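Local coordinates for fiber protein (Raptor siadenovirus a, PDB 5FJL) that forms the trimeric head domain at the tip of the adenovirus fibre, the capsid protein that attaches the virus to its host cell, at residues G42-K47 with I52-T57; C132-L137 with H167-L172. One frame throughout, in Å; residues are numbered along the deposited sequence.

Contact 1: G42-K47 with I52-T57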
ATOM      1  N   GLY A  42     -10.211   4.568  20.853  1.00 20.49           N
ATOM      2  CA  GLY A  42      -9.134   5.063  21.677  1.00 20.19           C
ATOM      3  C   GLY A  42      -8.523   6.329  21.103  1.00 17.93           C
ATOM      4  O   GLY A  42      -8.947   6.856  20.085  1.00 18.66           O
ATOM      5  N   HIS A  43      -7.534   6.860  21.805  1.00 17.44           N
ATOM      6  CA  HIS A  43      -6.804   8.009  21.322  1.00 17.08           C
ATOM      7  C   HIS A  43      -5.401   8.042  21.864  1.00 17.46           C
ATOM      8  O   HIS A  43      -5.065   7.383  22.851  1.00 17.45           O
ATOM      9  CB  HIS A  43      -7.554   9.336  21.627  1.00 17.34           C
ATOM     10  CG  HIS A  43      -7.544   9.751  23.061  1.00 17.58           C
ATOM     11  ND1 HIS A  43      -8.511   9.337  23.942  1.00 23.14           N
ATOM     12  CD2 HIS A  43      -6.683  10.507  23.775  1.00 18.70           C
ATOM     13  CE1 HIS A  43      -8.265   9.866  25.140  1.00 21.98           C
ATOM     14  NE2 HIS A  43      -7.194  10.611  25.048  1.00 19.62           N
ATOM     15  N   PHE A  44      -4.589   8.848  21.204  1.00 15.84           N
ATOM     16  CA  PHE A  44      -3.246   9.200  21.645  1.00 16.21           C
ATOM     17  C   PHE A  44      -3.056  10.710  21.647  1.00 16.31           C
ATOM     18  O   PHE A  44      -3.755  11.430  20.888  1.00 17.93           O
ATOM     19  CB  PHE A  44      -2.153   8.619  20.727  1.00 17.22           C
ATOM     20  CG  PHE A  44      -2.023   7.121  20.767  1.00 18.37           C
ATOM     21  CD1 PHE A  44      -1.467   6.507  21.848  1.00 19.39           C
ATOM     22  CD2 PHE A  44      -2.445   6.339  19.692  1.00 20.34           C
ATOM     23  CE1 PHE A  44      -1.333   5.130  21.891  1.00 20.17           C
ATOM     24  CE2 PHE A  44      -2.298   4.962  19.721  1.00 20.84           C
ATOM     25  CZ  PHE A  44      -1.739   4.366  20.827  1.00 20.41           C
ATOM     26  N   LEU A  45      -2.164  11.201  22.489  1.00 16.06           N
ATOM     27  CA  LEU A  45      -1.685  12.581  22.492  1.00 16.68           C
ATOM     28  C   LEU A  45      -0.303  12.640  21.869  1.00 16.33           C
ATOM     29  O   LEU A  45       0.552  11.799  22.186  1.00 17.46           O
ATOM     30  CB  LEU A  45      -1.614  13.170  23.916  1.00 18.49           C
ATOM     31  CG  LEU A  45      -2.901  13.762  24.535  1.00 20.63           C
ATOM     32  CD1 LEU A  45      -3.197  15.127  23.966  1.00 20.36           C
ATOM     33  CD2 LEU A  45      -4.068  12.877  24.369  1.00 20.12           C
ATOM     34  N   THR A  46      -0.071  13.639  21.044  1.00 16.46           N
ATOM     35  CA  THR A  46       1.260  13.922  20.497  1.00 17.12           C
ATOM     36  C   THR A  46       2.000  14.923  21.403  1.00 18.03           C
ATOM     37  O   THR A  46       1.394  15.538  22.311  1.00 18.15           O
ATOM     38  CB  THR A  46       1.161  14.552  19.110  1.00 17.47           C
ATOM     39  OG1 THR A  46       0.503  15.810  19.235  1.00 18.66           O
ATOM     40  CG2 THR A  46       0.354  13.688  18.119  1.00 19.12           C
ATOM     41  N   LYS A  47       3.284  15.126  21.149  1.00 18.02           N
ATOM     42  CA  LYS A  47       4.101  16.044  21.981  1.00 19.78           C
ATOM     43  C   LYS A  47       3.570  17.444  21.978  1.00 20.64           C
ATOM     44  O   LYS A  47       3.667  18.117  23.010  1.00 23.50           O
ATOM     45  CB  LYS A  47       5.556  16.051  21.571  1.00 21.20           C
ATOM     46  CG  LYS A  47       6.235  14.761  21.937  1.00 22.36           C
ATOM     47  CD  LYS A  47       7.762  14.852  21.876  1.00 24.46           C
ATOM     48  CE  LYS A  47       8.282  14.895  20.480  1.00 23.38           C
ATOM     49  NZ  LYS A  47       9.719  15.328  20.436  1.00 24.50           N
ATOM     50  N   ILE A  52      -4.997  12.168  18.404  1.00 19.27           N
ATOM     51  CA  ILE A  52      -5.200  11.189  17.322  0.50 19.47           C
ATOM     52  C   ILE A  52      -6.251  10.218  17.818  1.00 19.50           C
ATOM     53  O   ILE A  52      -5.993   9.468  18.732  1.00 19.67           O
ATOM     54  CB  ILE A  52      -3.918  10.348  17.005  0.50 20.98           C
ATOM     55  CG1 ILE A  52      -2.749  11.205  16.511  0.50 22.26           C
ATOM     56  CG2 ILE A  52      -4.227   9.250  15.974  0.50 22.76           C
ATOM     57  CD1 ILE A  52      -1.449  10.420  16.500  0.50 21.07           C
ATOM     58  N   ASN A  53      -7.403  10.184  17.193  1.00 19.92           N
ATOM     59  CA  ASN A  53      -8.449   9.231  17.565  1.00 20.33           C
ATOM     60  C   ASN A  53      -8.349   8.028  16.677  1.00 19.59           C
ATOM     61  O   ASN A  53      -7.978   8.144  15.483  1.00 19.59           O
ATOM     62  CB  ASN A  53      -9.827   9.874  17.392  1.00 21.98           C
ATOM     63  CG  ASN A  53     -10.047  10.979  18.385  1.00 25.60           C
ATOM     64  OD1 ASN A  53     -10.038  10.758  19.573  1.00 28.72           O
ATOM     65  ND2 ASN A  53     -10.057  12.201  17.890  1.00 31.16           N
ATOM     66  N   PHE A  54      -8.650   6.858  17.214  1.00 18.84           N
ATOM     67  CA  PHE A  54      -8.716   5.664  16.389  1.00 19.50           C
ATOM     68  C   PHE A  54      -9.874   4.753  16.787  1.00 20.21           C
ATOM     69  O   PHE A  54     -10.373   4.847  17.899  1.00 19.85           O
ATOM     70  CB  PHE A  54      -7.380   4.931  16.428  1.00 19.24           C
ATOM     71  CG  PHE A  54      -7.009   4.396  17.782  1.00 19.36           C
ATOM     72  CD1 PHE A  54      -7.490   3.174  18.236  1.00 21.49           C
ATOM     73  CD2 PHE A  54      -6.169   5.123  18.608  1.00 20.35           C
ATOM     74  CE1 PHE A  54      -7.139   2.683  19.506  1.00 23.73           C
ATOM     75  CE2 PHE A  54      -5.793   4.618  19.854  1.00 22.11           C
ATOM     76  CZ  PHE A  54      -6.289   3.419  20.304  1.00 22.64           C
ATOM     77  N   ARG A  55     -10.302   3.897  15.858  1.00 20.21           N
ATOM     78  CA  ARG A  55     -11.305   2.877  16.113  1.00 22.49           C
ATOM     79  C   ARG A  55     -10.796   1.554  15.643  1.00 21.49           C
ATOM     80  O   ARG A  55     -10.378   1.455  14.483  1.00 21.20           O
ATOM     81  CB  ARG A  55     -12.607   3.182  15.407  1.00 26.14           C
ATOM     82  CG  ARG A  55     -13.694   2.153  15.693  1.00 34.42           C
ATOM     83  CD  ARG A  55     -15.075   2.764  15.533  1.00 40.10           C
ATOM     84  NE  ARG A  55     -16.088   1.946  16.185  1.00 51.01           N
ATOM     85  CZ  ARG A  55     -17.099   2.402  16.936  1.00 56.87           C
ATOM     86  NH1 ARG A  55     -17.272   3.711  17.178  1.00 56.15           N
ATOM     87  NH2 ARG A  55     -17.953   1.521  17.473  1.00 60.85           N
ATOM     88  N   LYS A  56     -10.787   0.552  16.518  1.00 22.18           N
ATOM     89  CA  LYS A  56     -10.339  -0.816  16.209  1.00 22.92           C
ATOM     90  C   LYS A  56     -11.572  -1.673  16.000  1.00 26.51           C
ATOM     91  O   LYS A  56     -12.533  -1.598  16.787  1.00 29.13           O
ATOM     92  CB  LYS A  56      -9.542  -1.379  17.364  1.00 26.59           C
ATOM     93  CG  LYS A  56      -8.304  -0.598  17.698  1.00 30.79           C
ATOM     94  CD  LYS A  56      -7.567  -1.156  18.891  1.00 36.69           C
ATOM     95  CE  LYS A  56      -6.724  -2.367  18.565  1.00 42.73           C
ATOM     96  NZ  LYS A  56      -5.710  -2.598  19.625  1.00 47.89           N
ATOM     97  N   THR A  57     -11.580  -2.436  14.919  1.00 23.27           N
ATOM     98  CA  THR A  57     -12.590  -3.445  14.627  1.00 24.38           C
ATOM     99  C   THR A  57     -11.917  -4.806  14.708  1.00 25.71           C
ATOM    100  O   THR A  57     -10.973  -5.078  13.971  1.00 24.07           O
ATOM    101  CB  THR A  57     -13.181  -3.217  13.219  1.00 25.72           C
ATOM    102  OG1 THR A  57     -13.787  -1.924  13.161  1.00 27.81           O
ATOM    103  CG2 THR A  57     -14.222  -4.272  12.868  1.00 27.87           C
TER
HETATM  104  O   HOH W   1     -11.509   8.203  20.207  0.50 31.93           O
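Phe54 lays one face of its ring against the backbone of Gly42, and the two residues also face each other as a hydrogen-bonded antiparallel pair. Strands 42-45 and 52-57 run at 154° to one another. Gly42 and Phe54 exchange two backbone bonds, and Phe44 and Ile52 two more, Gly42 N to Phe54 O being 3.0 Å. Between these pairs lies the non-hydrogen-bonded pair His43 and Asn53, where His43 CA comes 3.1 Å from Ile52 O in a CA-H...O contact.

Followed outward from CB, the Phe54 side chain turns back over its partner strand, because CG sits between the backbone N and the carbonyl carbon (chi1 64°). CG and CD2 then lie by the carbonyl of Gly42, CD2 being 3.6 Å from Gly42 O. Along the other edge of the ring, CD1 nears Gly42 N, and CE1 follows to Gly42 CA and N. CE2 reaches His43 N at 3.4 Å, and CZ ends against Gly42 CA. The result is a CH-pi contact, with Gly42 CA standing over the face of the Phe54 ring, 20° off its normal. Phe54 CE2 also meets Phe44 CE2 at 3.5 Å, the two rings meeting obliquely. Farther along the same face, Ile52 CD1 touches Thr46 CG2 at 4.1 Å, and Leu104 packs on both Phe44 and Ile52.

Across the sheet from these rings, Asn53 OD1 lies near His43 CB and takes a hydrogen bond from a water that also donates to Gly42 O, while Asn53 ND2 is held by Asn69. The alternating hydrogen-bonded and non-hydrogen-bonded pairs are those of an antiparallel beta hairpin, here strands 38-45 and 51-59, the first hairpin of the fibre head.

Contact 2: C132-L137 with H167-L172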
ATOM      1  N   CYS A 132       4.297   6.977   1.414  1.00 15.00           N
ATOM      2  CA  CYS A 132       5.153   6.552   2.549  0.50 15.59           C
ATOM      3  C   CYS A 132       4.546   5.330   3.159  1.00 15.77           C
ATOM      4  O   CYS A 132       3.388   5.008   2.862  1.00 17.84           O
ATOM      5  CB  CYS A 132       5.199   7.612   3.665  0.50 16.37           C
ATOM      6  SG  CYS A 132       5.815   9.227   3.169  0.50 18.80           S
ATOM      7  N   MET A 133       5.260   4.631   4.025  1.00 15.74           N
ATOM      8  CA  MET A 133       4.641   3.591   4.845  1.00 16.29           C
ATOM      9  C   MET A 133       4.667   4.038   6.286  1.00 17.00           C
ATOM     10  O   MET A 133       5.609   4.720   6.723  1.00 17.19           O
ATOM     11  CB  MET A 133       5.301   2.264   4.683  1.00 17.98           C
ATOM     12  CG  MET A 133       5.171   1.732   3.231  1.00 19.58           C
ATOM     13  SD  MET A 133       5.337  -0.037   3.071  1.00 19.62           S
ATOM     14  CE  MET A 133       3.628  -0.489   3.474  1.00 19.43           C
ATOM     15  N   MET A 134       3.636   3.705   7.010  1.00 15.95           N
ATOM     16  CA  MET A 134       3.604   4.001   8.447  1.00 17.16           C
ATOM     17  C   MET A 134       3.131   2.843   9.239  1.00 16.35           C
ATOM     18  O   MET A 134       2.404   1.980   8.764  1.00 15.64           O
ATOM     19  CB  MET A 134       2.904   5.254   8.719  1.00 22.17           C
ATOM     20  CG  MET A 134       1.534   5.327   8.258  1.00 21.45           C
ATOM     21  SD  MET A 134       0.779   6.966   8.581  1.00 25.46           S
ATOM     22  CE  MET A 134       1.731   8.171   7.718  1.00 24.04           C
ATOM     23  N   GLN A 135       3.579   2.796  10.491  1.00 15.95           N
ATOM     24  CA  GLN A 135       3.334   1.639  11.326  1.00 16.41           C
ATOM     25  C   GLN A 135       3.305   2.060  12.783  1.00 14.48           C
ATOM     26  O   GLN A 135       4.149   2.838  13.191  1.00 17.39           O
ATOM     27  CB  GLN A 135       4.490   0.639  11.116  1.00 18.90           C
ATOM     28  CG  GLN A 135       4.371  -0.662  11.804  1.00 22.05           C
ATOM     29  CD  GLN A 135       5.370  -1.677  11.274  1.00 22.88           C
ATOM     30  OE1 GLN A 135       6.252  -1.352  10.467  1.00 30.71           O
ATOM     31  NE2 GLN A 135       5.156  -2.899  11.642  1.00 26.79           N
ATOM     32  N   PHE A 136       2.365   1.546  13.547  1.00 15.06           N
ATOM     33  CA  PHE A 136       2.315   1.783  15.010  1.00 16.05           C
ATOM     34  C   PHE A 136       3.131   0.664  15.660  1.00 16.91           C
ATOM     35  O   PHE A 136       2.900  -0.532  15.413  1.00 18.68           O
ATOM     36  CB  PHE A 136       0.888   1.778  15.514  1.00 16.73           C
ATOM     37  CG  PHE A 136       0.109   3.008  15.172  1.00 16.85           C
ATOM     38  CD1 PHE A 136       0.143   4.119  16.004  1.00 16.92           C
ATOM     39  CD2 PHE A 136      -0.680   3.064  14.018  1.00 18.17           C
ATOM     40  CE1 PHE A 136      -0.587   5.255  15.719  1.00 17.93           C
ATOM     41  CE2 PHE A 136      -1.407   4.188  13.725  1.00 18.85           C
ATOM     42  CZ  PHE A 136      -1.387   5.284  14.571  1.00 17.93           C
ATOM     43  N   LEU A 137       4.044   1.061  16.530  1.00 18.07           N
ATOM     44  CA  LEU A 137       4.944   0.124  17.239  1.00 20.18           C
ATOM     45  C   LEU A 137       4.998   0.539  18.709  1.00 21.72           C
ATOM     46  O   LEU A 137       4.735   1.677  19.040  1.00 21.74           O
ATOM     47  CB  LEU A 137       6.335   0.176  16.642  1.00 22.34           C
ATOM     48  CG  LEU A 137       6.518  -0.289  15.203  1.00 23.56           C
ATOM     49  CD1 LEU A 137       7.957  -0.043  14.772  1.00 27.71           C
ATOM     50  CD2 LEU A 137       6.157  -1.758  15.041  1.00 23.88           C
ATOM     51  N   HIS A 167      -4.123   3.583   4.053  1.00 14.20           N
ATOM     52  CA  HIS A 167      -4.814   2.291   4.053  1.00 14.06           C
ATOM     53  C   HIS A 167      -5.025   1.856   5.516  1.00 14.34           C
ATOM     54  O   HIS A 167      -4.169   2.119   6.365  1.00 14.47           O
ATOM     55  CB  HIS A 167      -3.986   1.243   3.294  1.00 14.26           C
ATOM     56  CG  HIS A 167      -4.705  -0.052   3.072  1.00 14.87           C
ATOM     57  ND1 HIS A 167      -5.684  -0.207   2.116  1.00 15.13           N
ATOM     58  CD2 HIS A 167      -4.646  -1.226   3.731  1.00 16.03           C
ATOM     59  CE1 HIS A 167      -6.180  -1.424   2.180  1.00 16.48           C
ATOM     60  NE2 HIS A 167      -5.551  -2.073   3.144  1.00 15.71           N
ATOM     61  N   PRO A 168      -6.128   1.161   5.821  1.00 14.78           N
ATOM     62  CA  PRO A 168      -6.347   0.779   7.205  1.00 15.25           C
ATOM     63  C   PRO A 168      -5.190  -0.039   7.782  1.00 15.01           C
ATOM     64  O   PRO A 168      -4.478  -0.750   7.070  1.00 15.09           O
ATOM     65  CB  PRO A 168      -7.629  -0.056   7.123  1.00 16.56           C
ATOM     66  CG  PRO A 168      -8.370   0.545   5.978  1.00 16.57           C
ATOM     67  CD  PRO A 168      -7.281   0.830   4.969  1.00 15.75           C
ATOM     68  N   PHE A 169      -5.038   0.028   9.102  1.00 15.66           N
ATOM     69  CA  PHE A 169      -3.966  -0.669   9.783  1.00 16.05           C
ATOM     70  C   PHE A 169      -4.382  -2.063  10.237  1.00 17.48           C
ATOM     71  O   PHE A 169      -5.412  -2.185  10.912  1.00 19.85           O
ATOM     72  CB  PHE A 169      -3.464   0.135  10.981  1.00 16.65           C
ATOM     73  CG  PHE A 169      -2.843   1.436  10.631  1.00 16.23           C
ATOM     74  CD1 PHE A 169      -1.504   1.499  10.288  1.00 17.43           C
ATOM     75  CD2 PHE A 169      -3.590   2.594  10.565  1.00 18.38           C
ATOM     76  CE1 PHE A 169      -0.905   2.686   9.961  1.00 16.73           C
ATOM     77  CE2 PHE A 169      -3.014   3.817  10.187  1.00 18.49           C
ATOM     78  CZ  PHE A 169      -1.644   3.853   9.883  1.00 17.51           C
ATOM     79  N   LEU A 170      -3.614  -3.087   9.889  1.00 16.96           N
ATOM     80  CA  LEU A 170      -3.913  -4.455  10.250  1.00 17.92           C
ATOM     81  C   LEU A 170      -3.021  -4.887  11.406  1.00 18.49           C
ATOM     82  O   LEU A 170      -1.821  -4.552  11.458  1.00 18.68           O
ATOM     83  CB  LEU A 170      -3.713  -5.405   9.058  1.00 19.17           C
ATOM     84  CG  LEU A 170      -4.860  -5.570   8.073  1.00 23.22           C
ATOM     85  CD1 LEU A 170      -5.475  -4.288   7.589  1.00 27.98           C
ATOM     86  CD2 LEU A 170      -4.400  -6.457   6.910  1.00 22.13           C
ATOM     87  N   SER A 171      -3.628  -5.651  12.325  1.00 20.14           N
ATOM     88  CA  SER A 171      -2.879  -6.305  13.406  1.00 23.16           C
ATOM     89  C   SER A 171      -3.352  -7.753  13.476  1.00 23.99           C
ATOM     90  O   SER A 171      -4.544  -8.003  13.424  1.00 24.76           O
ATOM     91  CB  SER A 171      -3.157  -5.644  14.754  1.00 23.39           C
ATOM     92  OG  SER A 171      -2.957  -4.236  14.767  1.00 26.04           O
ATOM     93  N   LEU A 172      -2.409  -8.678  13.525  1.00 28.45           N
ATOM     94  CA  LEU A 172      -2.713 -10.112  13.656  1.00 31.67           C
ATOM     95  C   LEU A 172      -2.447 -10.530  15.099  1.00 36.42           C
ATOM     96  O   LEU A 172      -1.345 -10.300  15.591  1.00 41.88           O
ATOM     97  CB  LEU A 172      -1.852 -10.923  12.675  1.00 33.70           C
ATOM     98  CG  LEU A 172      -2.145 -10.855  11.169  1.00 37.58           C
ATOM     99  CD1 LEU A 172      -3.459 -11.540  10.856  1.00 37.96           C
ATOM    100  CD2 LEU A 172      -2.141  -9.445  10.581  1.00 37.64           C
TER
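Strand 132-137 passes the C-terminal segment 167-172 without any backbone hydrogen bond between them; inside the beta-sandwich of the fibre head the two meet mainly through side chains, with one backbone carbonyl involved. Phe169 points toward strand 132-137 and is the centre of the contact. Phe136 also points its CB toward this segment, and its ring presents an edge to the face of Phe169. The pair is a T-shaped (edge-to-face) stack with centroids 5.1 Å apart and planes at 75°. Phe136 CE2 stands over the middle of the Phe169 ring, 3.9 Å from Phe169 CZ, and the neighbouring Phe136 CD2 lies 4.1 Å from Phe169 CD1. The opposite face of the Phe169 ring is faced by the carbonyl O of His167, offset toward the rim.

Met134 takes the outer end of the same ring. With CG placed between the backbone N and the carbonyl carbon (chi1 58°), its side chain crosses the ring end obliquely: CG packs 3.9 Å from Phe169 CZ, while SD stays slightly farther from that atom. Beyond this, Met134 packs on Ala117, Cys119 and Leu146, and Phe136 on Leu67, Leu110 and Leu146, so both reach strands other than the one that carries Phe169.

All three touching residues are buried. Close by, the contact adjoins the threefold interface: the ring of His167 meets His167 of both neighbouring subunits, and its ND1 is hydrogen-bonded to Pro114 O of the second subunit. Within the chain, the backbone of Met134 is hydrogen-bonded to that of Ser115, and the backbone of Phe136 to that of Thr112. The Met134 carbonyl turns toward the rim of the aromatic ring, its O lying close to the ring plane, 3.6 Å from Phe169 CE1.

In the fold
The two contacts lie in series along the chain: the hairpin of contact 1 closes well before strand 127-138 opens contact 2, which ends at the C-terminal strand 160-171. Their centres are 13 Å apart, and their nearest atoms approach to about 4 Å without touching. Both reach the same antiparallel sheet, since strand 51-59 pairs with strand 62-67, which in turn pairs with strand 160-171. Leu110 packs on Phe44 of contact 1 and on Phe136 of contact 2, and Leu67 likewise touches Phe54 and Phe136. The N-terminal hairpin and the C-terminal strand thus probably border a common apolar interior, with contact 2 nearer the subunit interfaces of the trimer.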